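Local atomic coordinates of cell division control protein 11 (Saccharomyces cerevisiae, PDB entry 5AR1), a protein that binds GTP as a septin GTPase and assembles with other septins into the cortical filament collar at the mother-bud neck during cytokinesis. Residues Tyr114-Tyr119 against Gly166-Ile171; Glu160-Leu165 against Leu202-Phe207; Pro173-Ser178 against Leu228-Ile233. All blocks are in the same frame, centred on the assembly; numbering follows the deposited sequence.

Contact 1. Residues Tyr114-Tyr119 against Gly166-Ile171; sequences YIRHQY and GSLVNI
In the septin G domain, helix 109-125 flanks the link between helix 156-165 and strand 171-175, setting I115, R116 and Y119 against L168 and V169. L168 contributes the largest share of the contact and is met at three places. L168 CB lies against I115 CG2 at 3.6 Å, the two side chains crossing at a slant. L168 CD2 packs on the aliphatic part of R116, 3.8 Å from R116 CG, and also comes up at the edge of the guanidinium, near its plane. The other branch of I115 reaches further along the link, where I115 CD1 touches V169 CG1 at 4.2 Å and the side chains cross at about a right angle. Y119, with CG beside its backbone N and opposite the carbonyl carbon (chi1 -74°), extends toward the link, and its hydroxyl OH donates a weak hydrogen bond of 2.7 Å to the carbonyl O of L168. That oxygen approaches the ring obliquely. Around this, Y296 of helix 292-300 touches both R116 and L168. The contact is therefore mainly hydrophobic, with the phenol giving the L168 carbonyl a polar partner in largely buried surroundings.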
loop_
_atom_site.group_PDB
_atom_site.type_symbol
_atom_site.label_atom_id
_atom_site.label_comp_id
_atom_site.label_asym_id
_atom_site.label_seq_id
_atom_site.Cartn_x
_atom_site.Cartn_y
_atom_site.Cartn_z
ATOM N N TYR A 114 5.048 1.669 -15.715
ATOM C CA TYR A 114 5.737 0.530 -15.100
ATOM C C TYR A 114 4.731 -0.577 -14.731
ATOM O O TYR A 114 4.853 -1.689 -15.269
ATOM C CB TYR A 114 6.576 0.968 -13.883
ATOM C CG TYR A 114 7.431 -0.138 -13.310
ATOM C CD1 TYR A 114 6.943 -0.980 -12.315
ATOM C CD2 TYR A 114 8.731 -0.341 -13.754
ATOM C CE1 TYR A 114 7.718 -2.019 -11.801
ATOM C CE2 TYR A 114 9.521 -1.367 -13.238
ATOM C CZ TYR A 114 9.007 -2.208 -12.270
ATOM O OH TYR A 114 9.788 -3.213 -11.755
ATOM N N ILE A 115 3.699 -0.233 -13.883
ATOM C CA ILE A 115 2.601 -1.108 -13.420
ATOM C C ILE A 115 1.929 -1.797 -14.604
ATOM O O ILE A 115 1.932 -3.025 -14.645
ATOM C CB ILE A 115 1.576 -0.361 -12.498
ATOM C CG1 ILE A 115 2.200 -0.016 -11.144
ATOM C CG2 ILE A 115 0.254 -1.139 -12.299
ATOM C CD1 ILE A 115 1.748 1.190 -10.651
ATOM N N ARG A 116 1.416 -1.016 -15.589
ATOM C CA ARG A 116 0.768 -1.535 -16.800
ATOM C C ARG A 116 1.697 -2.447 -17.598
ATOM O O ARG A 116 1.259 -3.482 -18.103
ATOM C CB ARG A 116 0.314 -0.375 -17.695
ATOM C CG ARG A 116 -1.177 -0.114 -17.690
ATOM C CD ARG A 116 -1.477 1.261 -18.247
ATOM N NE ARG A 116 -2.161 2.105 -17.264
ATOM C CZ ARG A 116 -2.345 3.418 -17.391
ATOM N NH1 ARG A 116 -1.886 4.062 -18.461
ATOM N NH2 ARG A 116 -2.982 4.099 -16.445
ATOM N N HIS A 117 2.977 -2.061 -17.698
ATOM C CA HIS A 117 4.000 -2.763 -18.480
ATOM C C HIS A 117 4.366 -4.108 -17.868
ATOM O O HIS A 117 4.650 -5.059 -18.606
ATOM C CB HIS A 117 5.244 -1.875 -18.751
ATOM C CG HIS A 117 6.422 -2.627 -19.279
ATOM N ND1 HIS A 117 6.439 -3.119 -20.573
ATOM C CD2 HIS A 117 7.563 -2.994 -18.652
ATOM C CE1 HIS A 117 7.603 -3.737 -20.705
ATOM N NE2 HIS A 117 8.309 -3.697 -19.571
ATOM N N GLN A 118 4.341 -4.193 -16.538
ATOM C CA GLN A 118 4.630 -5.443 -15.859
ATOM C C GLN A 118 3.511 -6.440 -16.150
ATOM O O GLN A 118 3.788 -7.612 -16.427
ATOM C CB GLN A 118 4.788 -5.200 -14.356
ATOM C CG GLN A 118 6.084 -4.477 -13.990
ATOM C CD GLN A 118 7.315 -5.214 -14.443
ATOM O OE1 GLN A 118 7.417 -6.445 -14.348
ATOM N NE2 GLN A 118 8.269 -4.468 -14.957
ATOM N N TYR A 119 2.250 -5.939 -16.147
ATOM C CA TYR A 119 1.040 -6.697 -16.458
ATOM C C TYR A 119 1.005 -6.991 -17.953
ATOM O O TYR A 119 0.387 -7.972 -18.357
ATOM C CB TYR A 119 -0.237 -5.940 -16.047
ATOM C CG TYR A 119 -0.535 -5.887 -14.565
ATOM C CD1 TYR A 119 -1.210 -6.926 -13.930
ATOM C CD2 TYR A 119 -0.245 -4.752 -13.814
ATOM C CE1 TYR A 119 -1.533 -6.858 -12.575
ATOM C CE2 TYR A 119 -0.545 -4.680 -12.457
ATOM C CZ TYR A 119 -1.202 -5.730 -11.844
ATOM O OH TYR A 119 -1.497 -5.654 -10.509
ATOM N N GLY A 166 -5.579 2.664 -8.540
ATOM C CA GLY A 166 -6.253 1.781 -7.585
ATOM C C GLY A 166 -6.945 0.587 -8.208
ATOM O O GLY A 166 -7.344 -0.345 -7.505
ATOM N N SER A 167 -7.103 0.620 -9.528
ATOM C CA SER A 167 -7.713 -0.467 -10.277
ATOM C C SER A 167 -6.626 -1.433 -10.757
ATOM O O SER A 167 -6.910 -2.612 -10.966
ATOM C CB SER A 167 -8.489 0.089 -11.464
ATOM O OG SER A 167 -9.343 -0.906 -12.004
ATOM N N LEU A 168 -5.381 -0.926 -10.921
ATOM C CA LEU A 168 -4.224 -1.686 -11.397
ATOM C C LEU A 168 -3.340 -2.257 -10.279
ATOM O O LEU A 168 -2.815 -3.352 -10.455
ATOM C CB LEU A 168 -3.363 -0.842 -12.352
ATOM C CG LEU A 168 -4.077 -0.160 -13.510
ATOM C CD1 LEU A 168 -3.852 1.346 -13.470
ATOM C CD2 LEU A 168 -3.647 -0.745 -14.836
ATOM N N VAL A 169 -3.131 -1.522 -9.169
ATOM C CA VAL A 169 -2.267 -1.959 -8.060
ATOM C C VAL A 169 -3.018 -1.923 -6.733
ATOM O O VAL A 169 -3.932 -1.114 -6.597
ATOM C CB VAL A 169 -0.921 -1.165 -8.032
ATOM C CG1 VAL A 169 -1.118 0.314 -7.721
ATOM C CG2 VAL A 169 0.095 -1.784 -7.082
ATOM N N ASN A 170 -2.653 -2.784 -5.757
ATOM C CA ASN A 170 -3.298 -2.790 -4.424
ATOM C C ASN A 170 -2.790 -1.610 -3.605
ATOM O O ASN A 170 -1.708 -1.718 -3.018
ATOM C CB ASN A 170 -2.992 -4.094 -3.672
ATOM C CG ASN A 170 -3.872 -5.249 -4.038
ATOM O OD1 ASN A 170 -5.050 -5.083 -4.378
ATOM N ND2 ASN A 170 -3.357 -6.453 -3.843
ATOM N N ILE A 171 -3.533 -0.480 -3.576
ATOM C CA ILE A 171 -3.054 0.698 -2.834
ATOM C C ILE A 171 -3.398 0.622 -1.353
ATOM O O ILE A 171 -4.569 0.491 -1.013
ATOM C CB ILE A 171 -3.500 2.053 -3.487
ATOM C CG1 ILE A 171 -2.724 2.300 -4.813
ATOM C CG2 ILE A 171 -3.328 3.252 -2.516
ATOM C CD1 ILE A 171 -3.313 3.279 -5.726
#

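Contact 2. Residues Glu160-Leu165 against Leu202-Phe207; sequences EFIRQL and LPIYNF
R163 NH2 makes a hydrogen bond to the backbone O of W200, just ahead of L202, so the guanidinium of an exposed arginine is tied to the chain it packs on. On the way there the side chain passes L202. R163 NE lies 3.6 Å from L202 CD2, which approaches the guanidinium obliquely, and R163 CB is 3.7 Å from the same methyl. The R163 chain starts with CG between the backbone N and the carbonyl carbon (chi1 45°) and then bends at chi3, which lets it run across L202 at about a right angle.

I162 supplies the apolar half. Its CD1 touches two branched residues, 3.7 Å from L202 CD1 and 3.7 Å from I204 CD1, while I162 CG1 lies near both methyls of L202. Next to L202 in the chain, the ring of P203 packs on the helix backbone, with P203 CD 3.7 Å from I162 O and 3.9 Å from R163 CA. An alanine in place of L202 would probably open a gap beside I162 and deprive the aliphatic part of R163 of its apolar support. I171 of the neighbouring strand touches both I162 and I204, closing the cluster from the sheet side. The contact thus joins the last turns of helix 156-165 to the loop that follows helix 183-199, a helix-to-loop packing on the flank of the central sheet in the P-loop GTPase fold of the septin G domain.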
loop_
_atom_site.group_PDB
_atom_site.type_symbol
_atom_site.label_atom_id
_atom_site.label_comp_id
_atom_site.label_asym_id
_atom_site.label_seq_id
_atom_site.Cartn_x
_atom_site.Cartn_y
_atom_site.Cartn_z
ATOM N N GLU A 160 -6.609 11.967 -7.212
ATOM C CA GLU A 160 -6.498 11.616 -8.636
ATOM C C GLU A 160 -5.510 10.499 -8.913
ATOM O O GLU A 160 -5.712 9.755 -9.870
ATOM C CB GLU A 160 -6.214 12.830 -9.524
ATOM C CG GLU A 160 -7.387 13.137 -10.439
ATOM C CD GLU A 160 -7.828 11.995 -11.344
ATOM O OE1 GLU A 160 -7.011 11.537 -12.174
ATOM O OE2 GLU A 160 -8.994 11.559 -11.219
ATOM N N PHE A 161 -4.480 10.344 -8.061
ATOM C CA PHE A 161 -3.528 9.266 -8.233
ATOM C C PHE A 161 -4.176 7.941 -7.889
ATOM O O PHE A 161 -4.176 7.035 -8.720
ATOM C CB PHE A 161 -2.247 9.453 -7.389
ATOM C CG PHE A 161 -1.236 8.346 -7.631
ATOM C CD1 PHE A 161 -1.289 7.153 -6.904
ATOM C CD2 PHE A 161 -0.268 8.470 -8.630
ATOM C CE1 PHE A 161 -0.390 6.106 -7.170
ATOM C CE2 PHE A 161 0.644 7.433 -8.879
ATOM C CZ PHE A 161 0.569 6.255 -8.149
ATOM N N ILE A 162 -4.705 7.813 -6.674
ATOM C CA ILE A 162 -5.216 6.534 -6.234
ATOM C C ILE A 162 -6.516 6.105 -6.965
ATOM O O ILE A 162 -6.778 4.907 -6.961
ATOM C CB ILE A 162 -5.312 6.396 -4.676
ATOM C CG1 ILE A 162 -6.389 7.268 -4.034
ATOM C CG2 ILE A 162 -3.943 6.655 -4.027
ATOM C CD1 ILE A 162 -6.157 7.497 -2.567
ATOM N N ARG A 163 -7.275 6.994 -7.644
ATOM C CA ARG A 163 -8.474 6.462 -8.320
ATOM C C ARG A 163 -8.160 5.711 -9.596
ATOM O O ARG A 163 -8.788 4.687 -9.891
ATOM C CB ARG A 163 -9.581 7.486 -8.565
ATOM C CG ARG A 163 -9.199 8.848 -9.112
ATOM C CD ARG A 163 -10.182 9.940 -8.660
ATOM N NE ARG A 163 -11.385 9.431 -7.982
ATOM C CZ ARG A 163 -12.510 9.072 -8.601
ATOM N NH1 ARG A 163 -12.602 9.147 -9.925
ATOM N NH2 ARG A 163 -13.538 8.607 -7.902
ATOM N N GLN A 164 -7.171 6.209 -10.334
ATOM C CA GLN A 164 -6.714 5.616 -11.577
ATOM C C GLN A 164 -5.959 4.319 -11.269
ATOM O O GLN A 164 -6.417 3.233 -11.635
ATOM C CB GLN A 164 -5.822 6.614 -12.335
ATOM C CG GLN A 164 -6.504 7.956 -12.591
ATOM C CD GLN A 164 -5.625 8.910 -13.347
ATOM O OE1 GLN A 164 -4.764 9.590 -12.778
ATOM N NE2 GLN A 164 -5.851 9.010 -14.644
ATOM N N LEU A 165 -4.863 4.439 -10.497
ATOM C CA LEU A 165 -3.935 3.364 -10.169
ATOM C C LEU A 165 -4.483 2.338 -9.216
ATOM O O LEU A 165 -3.961 1.231 -9.182
ATOM C CB LEU A 165 -2.596 3.936 -9.686
ATOM C CG LEU A 165 -1.777 4.519 -10.870
ATOM C CD1 LEU A 165 -1.940 6.045 -11.014
ATOM C CD2 LEU A 165 -0.329 4.109 -10.819
ATOM N N LEU A 202 -12.490 5.818 -3.263
ATOM C CA LEU A 202 -11.140 5.515 -3.699
ATOM C C LEU A 202 -10.841 4.037 -3.527
ATOM O O LEU A 202 -11.083 3.474 -2.463
ATOM C CB LEU A 202 -10.092 6.446 -3.077
ATOM C CG LEU A 202 -10.274 7.922 -3.483
ATOM C CD1 LEU A 202 -9.575 8.864 -2.534
ATOM C CD2 LEU A 202 -9.896 8.173 -4.911
ATOM N N PRO A 203 -10.463 3.366 -4.637
ATOM C CA PRO A 203 -10.240 1.921 -4.564
ATOM C C PRO A 203 -8.905 1.561 -3.901
ATOM O O PRO A 203 -7.860 1.474 -4.561
ATOM C CB PRO A 203 -10.395 1.468 -6.011
ATOM C CG PRO A 203 -10.123 2.674 -6.834
ATOM C CD PRO A 203 -10.204 3.893 -5.994
ATOM N N ILE A 204 -8.968 1.365 -2.568
ATOM C CA ILE A 204 -7.875 1.038 -1.666
ATOM C C ILE A 204 -7.973 -0.441 -1.310
ATOM O O ILE A 204 -9.080 -0.974 -1.375
ATOM C CB ILE A 204 -8.057 2.023 -0.460
ATOM C CG1 ILE A 204 -6.916 3.031 -0.440
ATOM C CG2 ILE A 204 -8.321 1.397 0.969
ATOM C CD1 ILE A 204 -6.934 3.979 -1.629
ATOM N N TYR A 205 -6.841 -1.129 -0.968
ATOM C CA TYR A 205 -6.883 -2.549 -0.560
ATOM C C TYR A 205 -7.370 -2.518 0.844
ATOM O O TYR A 205 -6.656 -2.021 1.719
ATOM C CB TYR A 205 -5.499 -3.217 -0.601
ATOM C CG TYR A 205 -5.501 -4.700 -0.276
ATOM C CD1 TYR A 205 -5.748 -5.648 -1.259
ATOM C CD2 TYR A 205 -5.241 -5.155 1.015
ATOM C CE1 TYR A 205 -5.730 -7.011 -0.978
ATOM C CE2 TYR A 205 -5.225 -6.521 1.314
ATOM C CZ TYR A 205 -5.448 -7.447 0.305
ATOM O OH TYR A 205 -5.446 -8.797 0.567
ATOM N N ASN A 206 -8.602 -2.967 1.070
ATOM C CA ASN A 206 -9.148 -2.883 2.417
ATOM C C ASN A 206 -9.187 -4.240 3.156
ATOM O O ASN A 206 -10.142 -4.548 3.865
ATOM C CB ASN A 206 -10.501 -2.202 2.376
ATOM C CG ASN A 206 -10.982 -1.828 3.733
ATOM O OD1 ASN A 206 -10.204 -1.394 4.590
ATOM N ND2 ASN A 206 -12.249 -2.106 3.984
ATOM N N PHE A 207 -8.121 -5.032 3.014
ATOM C CA PHE A 207 -7.967 -6.332 3.666
ATOM C C PHE A 207 -9.178 -7.283 3.418
ATOM O O PHE A 207 -9.807 -7.761 4.377
ATOM C CB PHE A 207 -7.633 -6.135 5.157
ATOM C CG PHE A 207 -6.334 -5.385 5.308
ATOM C CD1 PHE A 207 -5.116 -6.042 5.184
ATOM C CD2 PHE A 207 -6.323 -4.007 5.457
ATOM C CE1 PHE A 207 -3.915 -5.340 5.250
ATOM C CE2 PHE A 207 -5.120 -3.307 5.531
ATOM C CZ PHE A 207 -3.926 -3.978 5.440
#

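Contact 3. Residues Pro173-Ser178 against Leu228-Ile233; sequences PVISKS and LLPFAI
F231 is bound to strand 171-175 through both its backbone N and its O. I175 N donates to F231 O at 2.9 Å with an N-H...O angle of 153°, the donor tilted 31° from the carbonyl plane. F231 N gives P173 O a weak bond of 3.0 Å. Together they make a single parallel bridge centred on V174 and F231, and V174 CA adds a CA-H...O contact to F231 O. P230 CB meets P173 CB at 4.0 Å and I175 CD1 at 3.8 Å. V174 CG1, anti to the carbonyl carbon (chi1 -57°), lies by F231 CB at 3.9 Å and also meets I233 CG2. Further along, S178 OG sits 3.6 Å from A232 CB. A cis peptide before P230 and L229 CD1 over the centre of the F231 ring shape segment 228-233.

In the second shell, I193 of helix 183-199 touches both I175 and P230, while V174 and S176 pair with strand 142-147. The bridge thus attaches 228-233 to the edge of the central sheet, alongside the strand that leads into the predicted G4 motif. K177 and S178 there, and G235 just beyond I233, probably contribute to the GTP site of this Ras-like G domain.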
loop_
_atom_site.group_PDB
_atom_site.type_symbol
_atom_site.label_atom_id
_atom_site.label_comp_id
_atom_site.label_asym_id
_atom_site.label_seq_id
_atom_site.Cartn_x
_atom_site.Cartn_y
_atom_site.Cartn_z
ATOM N N PRO A 173 -2.973 3.047 2.008
ATOM C CA PRO A 173 -2.508 4.393 2.414
ATOM C C PRO A 173 -1.688 4.444 3.705
ATOM O O PRO A 173 -2.054 3.807 4.695
ATOM C CB PRO A 173 -3.805 5.193 2.520
ATOM C CG PRO A 173 -4.831 4.188 2.882
ATOM C CD PRO A 173 -4.421 2.883 2.264
ATOM N N VAL A 174 -0.550 5.164 3.669
ATOM C CA VAL A 174 0.347 5.329 4.817
ATOM C C VAL A 174 0.544 6.802 5.100
ATOM O O VAL A 174 0.287 7.620 4.225
ATOM C CB VAL A 174 1.690 4.539 4.769
ATOM C CG1 VAL A 174 1.463 3.039 4.608
ATOM C CG2 VAL A 174 2.612 5.053 3.686
ATOM N N ILE A 175 0.948 7.145 6.329
ATOM C CA ILE A 175 1.152 8.525 6.751
ATOM C C ILE A 175 2.612 8.759 7.108
ATOM O O ILE A 175 3.136 8.146 8.039
ATOM C CB ILE A 175 0.173 8.967 7.877
ATOM C CG1 ILE A 175 -1.301 8.752 7.463
ATOM C CG2 ILE A 175 0.415 10.431 8.275
ATOM C CD1 ILE A 175 -2.325 8.781 8.631
ATOM N N SER A 176 3.258 9.654 6.352
ATOM C CA SER A 176 4.651 10.054 6.532
ATOM C C SER A 176 4.779 11.021 7.717
ATOM O O SER A 176 3.774 11.589 8.144
ATOM C CB SER A 176 5.155 10.725 5.263
ATOM O OG SER A 176 4.252 11.739 4.859
ATOM N N LYS A 177 6.016 11.192 8.254
ATOM C CA LYS A 177 6.353 12.081 9.381
ATOM C C LYS A 177 5.388 11.935 10.589
ATOM O O LYS A 177 5.007 12.933 11.210
ATOM C CB LYS A 177 6.456 13.543 8.900
ATOM C CG LYS A 177 7.855 14.137 8.981
ATOM C CD LYS A 177 7.840 15.608 8.560
ATOM C CE LYS A 177 9.197 16.263 8.628
ATOM N NZ LYS A 177 9.159 17.647 8.091
ATOM N N SER A 178 4.997 10.682 10.905
ATOM C CA SER A 178 4.061 10.341 11.984
ATOM C C SER A 178 4.518 10.831 13.360
ATOM O O SER A 178 3.695 11.308 14.144
ATOM C CB SER A 178 3.816 8.836 12.023
ATOM O OG SER A 178 3.571 8.304 10.730
ATOM N N LEU A 228 -6.327 0.343 11.852
ATOM C CA LEU A 228 -5.032 1.019 11.898
ATOM C C LEU A 228 -4.783 1.924 10.693
ATOM O O LEU A 228 -3.952 2.836 10.759
ATOM C CB LEU A 228 -3.902 -0.008 12.098
ATOM C CG LEU A 228 -4.041 -0.932 13.327
ATOM C CD1 LEU A 228 -3.019 -2.049 13.293
ATOM C CD2 LEU A 228 -3.940 -0.162 14.615
ATOM N N LEU A 229 -5.543 1.694 9.613
ATOM C CA LEU A 229 -5.497 2.441 8.356
ATOM C C LEU A 229 -5.937 3.888 8.525
ATOM O O LEU A 229 -6.962 4.119 9.197
ATOM C CB LEU A 229 -6.424 1.766 7.333
ATOM C CG LEU A 229 -5.837 1.186 6.076
ATOM C CD1 LEU A 229 -4.367 0.828 6.221
ATOM C CD2 LEU A 229 -6.639 0.003 5.644
ATOM N N PRO A 230 -5.244 4.867 7.871
ATOM C CA PRO A 230 -4.002 4.750 7.083
ATOM C C PRO A 230 -2.820 4.456 8.006
ATOM O O PRO A 230 -2.660 5.136 9.020
ATOM C CB PRO A 230 -3.860 6.140 6.427
ATOM C CG PRO A 230 -5.146 6.838 6.664
ATOM C CD PRO A 230 -5.650 6.278 7.956
ATOM N N PHE A 231 -2.016 3.422 7.687
ATOM C CA PHE A 231 -0.893 3.023 8.530
ATOM C C PHE A 231 0.106 4.136 8.837
ATOM O O PHE A 231 0.678 4.702 7.923
ATOM C CB PHE A 231 -0.169 1.804 7.938
ATOM C CG PHE A 231 -0.978 0.528 7.849
ATOM C CD1 PHE A 231 -1.864 0.170 8.865
ATOM C CD2 PHE A 231 -0.791 -0.360 6.790
ATOM C CE1 PHE A 231 -2.589 -1.019 8.791
ATOM C CE2 PHE A 231 -1.519 -1.552 6.716
ATOM C CZ PHE A 231 -2.415 -1.870 7.714
ATOM N N ALA A 232 0.296 4.463 10.119
ATOM C CA ALA A 232 1.308 5.434 10.536
ATOM C C ALA A 232 2.442 4.537 11.014
ATOM O O ALA A 232 2.556 4.234 12.206
ATOM C CB ALA A 232 0.777 6.301 11.667
ATOM N N ILE A 233 3.197 4.008 10.040
ATOM C CA ILE A 233 4.253 3.006 10.191
ATOM C C ILE A 233 5.636 3.671 10.420
ATOM O O ILE A 233 6.209 4.221 9.491
ATOM C CB ILE A 233 4.160 2.005 8.981
ATOM C CG1 ILE A 233 5.201 0.887 9.044
ATOM C CG2 ILE A 233 4.174 2.674 7.613
ATOM C CD1 ILE A 233 4.638 -0.502 8.508
#

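Overall arrangement
The three contacts gather round strand 171-175 and the helix before it, contact 2 interleaving with the others along the chain. Contacts 1 and 2, with centres about 11 Å apart, meet where I171 O probably accepts a hydrogen bond from Y205 N at 2.8 Å, and where I115 CD1 packs on L165 CD2. Contacts 2 and 3, about 15 Å apart between centres, join through F207 CZ near F231 CZ and through I204 CG1, 3.7 Å from P173 CD. Contacts 1 and 3 lie about 21 Å apart between centres. Contact 3 itself includes K177 and S178 of the probable GTP site; the side chains of I162 and V169 lie about 9 and 12 Å from G34.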